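Local coordinates for NIPSNAP domain-containing protein (Burkholderia xenovorans, PDB 5KAK) that is of unknown function but belongs to the NipSnap family, whose domain is related to the dimeric alpha-beta barrel proteins, at residues Pro40-Leu45 and Arg73-Leu78. Numbering follows the deposited sequence.
Sequences PVLGRL and RRRAIL
R74 reaches from helix 68-80 across the C-terminal end of helix 23-42, where its NH1 donates a hydrogen bond of 2.9 Å to V41 O. The carbonyl oxygen lies almost in the guanidinium plane, but the donor sits above the carbonyl plane, 39° out of it, and the bond is bent (147° at the hydrogen). Arginine suits a helix end, whose last carbonyls lack partners from a following turn: its extended chain, straight from CG to NE, carries the guanidinium across, and R74 CD passes 3.1 Å from L42 O. G43, the first residue beyond the helix, has positive phi; lacking a side chain, it can turn this way close beside R74 NH1. A salt bridge from R74 NE to D70 holds the guanidinium from its own helix, and probably eases the nearness of R44, itself paired with E66.

Both helices lie on one face of the antiparallel sheet of this ferredoxin-like NIPSNAP domain, and the inner side of their junction is the tight one. There the long apolar chains of L42 and L78 meet roughly perpendicular, L42 CD1 4.0 Å from L78 CD2, while L42 also rests on W63 and Y65 of strand 58-65. V41, short and branched, suits a close approach to backbone: chi1 (-178°) swings CG1 away from its own N, to 3.5 Å from R74 O and against L78 CB. Toward solvent the packing thins to the branched I77, whose CG2 meets V41 CG1 at 3.8 Å.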
ATOM      1  N   PRO E  40     -28.360  18.218  -6.655  1.00 24.55           N
ATOM      2  CA  PRO E  40     -28.701  19.616  -6.965  1.00 19.05           C
ATOM      3  C   PRO E  40     -27.755  20.615  -6.327  1.00 22.06           C
ATOM      4  O   PRO E  40     -27.553  21.703  -6.882  1.00 26.73           O
ATOM      5  CB  PRO E  40     -30.125  19.772  -6.410  1.00 19.58           C
ATOM      6  CG  PRO E  40     -30.629  18.373  -6.199  1.00 19.01           C
ATOM      7  CD  PRO E  40     -29.425  17.556  -5.881  1.00 22.24           C
ATOM      8  N   VAL E  41     -27.188  20.293  -5.167  1.00 18.71           N
ATOM      9  CA  VAL E  41     -26.300  21.224  -4.480  1.00 18.97           C
ATOM     10  C   VAL E  41     -24.924  21.237  -5.138  1.00 19.06           C
ATOM     11  O   VAL E  41     -24.368  22.302  -5.465  1.00 20.14           O
ATOM     12  CB  VAL E  41     -26.212  20.854  -2.987  1.00 18.60           C
ATOM     13  CG1 VAL E  41     -25.333  21.831  -2.238  1.00 20.15           C
ATOM     14  CG2 VAL E  41     -27.623  20.800  -2.366  1.00 25.86           C
ATOM     15  N   LEU E  42     -24.360  20.048  -5.359  1.00 19.97           N
ATOM     16  CA  LEU E  42     -23.008  19.981  -5.906  1.00 17.61           C
ATOM     17  C   LEU E  42     -22.995  20.349  -7.386  1.00 20.47           C
ATOM     18  O   LEU E  42     -22.090  21.055  -7.846  1.00 20.66           O
ATOM     19  CB  LEU E  42     -22.413  18.595  -5.664  1.00 16.84           C
ATOM     20  CG  LEU E  42     -22.163  18.317  -4.179  1.00 16.26           C
ATOM     21  CD1 LEU E  42     -21.288  17.067  -3.947  1.00 16.34           C
ATOM     22  CD2 LEU E  42     -21.573  19.551  -3.483  1.00 20.35           C
ATOM     23  N   GLY E  43     -23.971  19.878  -8.152  1.00 18.11           N
ATOM     24  CA  GLY E  43     -24.156  20.450  -9.472  1.00 21.96           C
ATOM     25  C   GLY E  43     -23.899  19.549 -10.659  1.00 23.82           C
ATOM     26  O   GLY E  43     -24.763  19.412 -11.531  1.00 22.11           O
ATOM     27  N   ARG E  44     -22.714  18.925 -10.718  1.00 17.86           N
ATOM     28  CA  ARG E  44     -22.223  18.305 -11.951  1.00 20.97           C
ATOM     29  C   ARG E  44     -21.666  16.914 -11.656  1.00 17.79           C
ATOM     30  O   ARG E  44     -20.454  16.730 -11.533  1.00 20.96           O
ATOM     31  CB  ARG E  44     -21.184  19.204 -12.616  1.00 18.41           C
ATOM     32  CG  ARG E  44     -21.724  20.601 -12.957  1.00 20.82           C
ATOM     33  CD  ARG E  44     -20.636  21.438 -13.573  1.00 20.40           C
ATOM     34  NE  ARG E  44     -21.118  22.695 -14.130  1.00 31.67           N
ATOM     35  CZ  ARG E  44     -21.120  23.847 -13.477  1.00 32.93           C
ATOM     36  NH1 ARG E  44     -20.681  23.902 -12.224  1.00 30.55           N
ATOM     37  NH2 ARG E  44     -21.554  24.945 -14.083  1.00 37.09           N
ATOM     38  N   LEU E  45     -22.559  15.931 -11.567  1.00 17.84           N
ATOM     39  CA  LEU E  45     -22.131  14.540 -11.447  1.00 15.39           C
ATOM     40  C   LEU E  45     -21.610  14.042 -12.790  1.00 18.79           C
ATOM     41  O   LEU E  45     -22.339  14.044 -13.790  1.00 22.19           O
ATOM     42  CB  LEU E  45     -23.283  13.661 -10.949  1.00 15.12           C
ATOM     43  CG  LEU E  45     -22.955  12.175 -10.746  1.00 18.64           C
ATOM     44  CD1 LEU E  45     -21.772  11.986  -9.791  1.00 22.43           C
ATOM     45  CD2 LEU E  45     -24.201  11.424 -10.248  1.00 18.82           C
ATOM     46  N   ARG E  73     -17.675  26.519  -2.293  1.00 22.66           N
ATOM     47  CA  ARG E  73     -18.961  27.117  -1.964  1.00 26.42           C
ATOM     48  C   ARG E  73     -20.057  26.063  -1.956  1.00 22.18           C
ATOM     49  O   ARG E  73     -20.879  26.010  -1.032  1.00 27.42           O
ATOM     50  CB  ARG E  73     -19.291  28.235  -2.950  1.00 27.18           C
ATOM     51  N   ARG E  74     -20.086  25.220  -2.985  1.00 19.03           N
ATOM     52  CA  ARG E  74     -21.143  24.224  -3.085  1.00 24.34           C
ATOM     53  C   ARG E  74     -21.007  23.164  -2.000  1.00 20.65           C
ATOM     54  O   ARG E  74     -22.014  22.720  -1.432  1.00 20.91           O
ATOM     55  CB  ARG E  74     -21.136  23.590  -4.479  1.00 22.91           C
ATOM     56  CG  ARG E  74     -21.382  24.585  -5.600  1.00 23.59           C
ATOM     57  CD  ARG E  74     -21.444  23.931  -6.979  1.00 19.94           C
ATOM     58  NE  ARG E  74     -21.985  24.853  -7.979  1.00 20.37           N
ATOM     59  CZ  ARG E  74     -23.274  24.927  -8.304  1.00 19.32           C
ATOM     60  NH1 ARG E  74     -24.157  24.137  -7.703  1.00 20.93           N
ATOM     61  NH2 ARG E  74     -23.693  25.796  -9.219  1.00 22.62           N
ATOM     62  N   ARG E  75     -19.775  22.726  -1.709  1.00 18.75           N
ATOM     63  CA  ARG E  75     -19.597  21.727  -0.662  1.00 17.80           C
ATOM     64  C   ARG E  75     -19.928  22.292   0.715  1.00 25.20           C
ATOM     65  O   ARG E  75     -20.477  21.576   1.560  1.00 24.63           O
ATOM     66  CB  ARG E  75     -18.179  21.155  -0.703  1.00 21.73           C
ATOM     67  CG  ARG E  75     -17.962  20.161  -1.845  1.00 13.75           C
ATOM     68  CD  ARG E  75     -16.632  19.416  -1.724  1.00 20.77           C
ATOM     69  NE  ARG E  75     -16.528  18.699  -0.455  1.00 21.93           N
ATOM     70  CZ  ARG E  75     -17.053  17.501  -0.232  1.00 19.81           C
ATOM     71  NH1 ARG E  75     -17.711  16.869  -1.193  1.00 19.64           N
ATOM     72  NH2 ARG E  75     -16.919  16.939   0.961  1.00 24.23           N
ATOM     73  N   ALA E  76     -19.640  23.575   0.954  1.00 24.33           N
ATOM     74  CA  ALA E  76     -19.980  24.155   2.248  1.00 24.04           C
ATOM     75  C   ALA E  76     -21.492  24.176   2.458  1.00 27.48           C
ATOM     76  O   ALA E  76     -21.980  23.879   3.557  1.00 26.93           O
ATOM     77  CB  ALA E  76     -19.400  25.565   2.360  1.00 23.95           C
ATOM     78  N   ILE E  77     -22.243  24.524   1.409  1.00 21.79           N
ATOM     79  CA  ILE E  77     -23.702  24.498   1.476  1.00 24.23           C
ATOM     80  C   ILE E  77     -24.204  23.093   1.782  1.00 22.91           C
ATOM     81  O   ILE E  77     -25.107  22.910   2.610  1.00 26.71           O
ATOM     82  CB  ILE E  77     -24.304  25.031   0.162  1.00 23.01           C
ATOM     83  CG1 ILE E  77     -23.992  26.518  -0.007  1.00 28.75           C
ATOM     84  CG2 ILE E  77     -25.802  24.756   0.109  1.00 26.95           C
ATOM     85  CD1 ILE E  77     -24.453  27.080  -1.329  1.00 30.12           C
ATOM     86  N   LEU E  78     -23.645  22.080   1.113  1.00 25.96           N
ATOM     87  CA  LEU E  78     -24.096  20.708   1.343  1.00 20.28           C
ATOM     88  C   LEU E  78     -23.839  20.277   2.783  1.00 20.65           C
ATOM     89  O   LEU E  78     -24.742  19.773   3.465  1.00 22.12           O
ATOM     90  CB  LEU E  78     -23.408  19.750   0.369  1.00 18.43           C
ATOM     91  CG  LEU E  78     -23.842  18.278   0.475  1.00 21.57           C
ATOM     92  CD1 LEU E  78     -25.283  18.062  -0.004  1.00 18.86           C
ATOM     93  CD2 LEU E  78     -22.868  17.402  -0.297  1.00 18.82           C
TER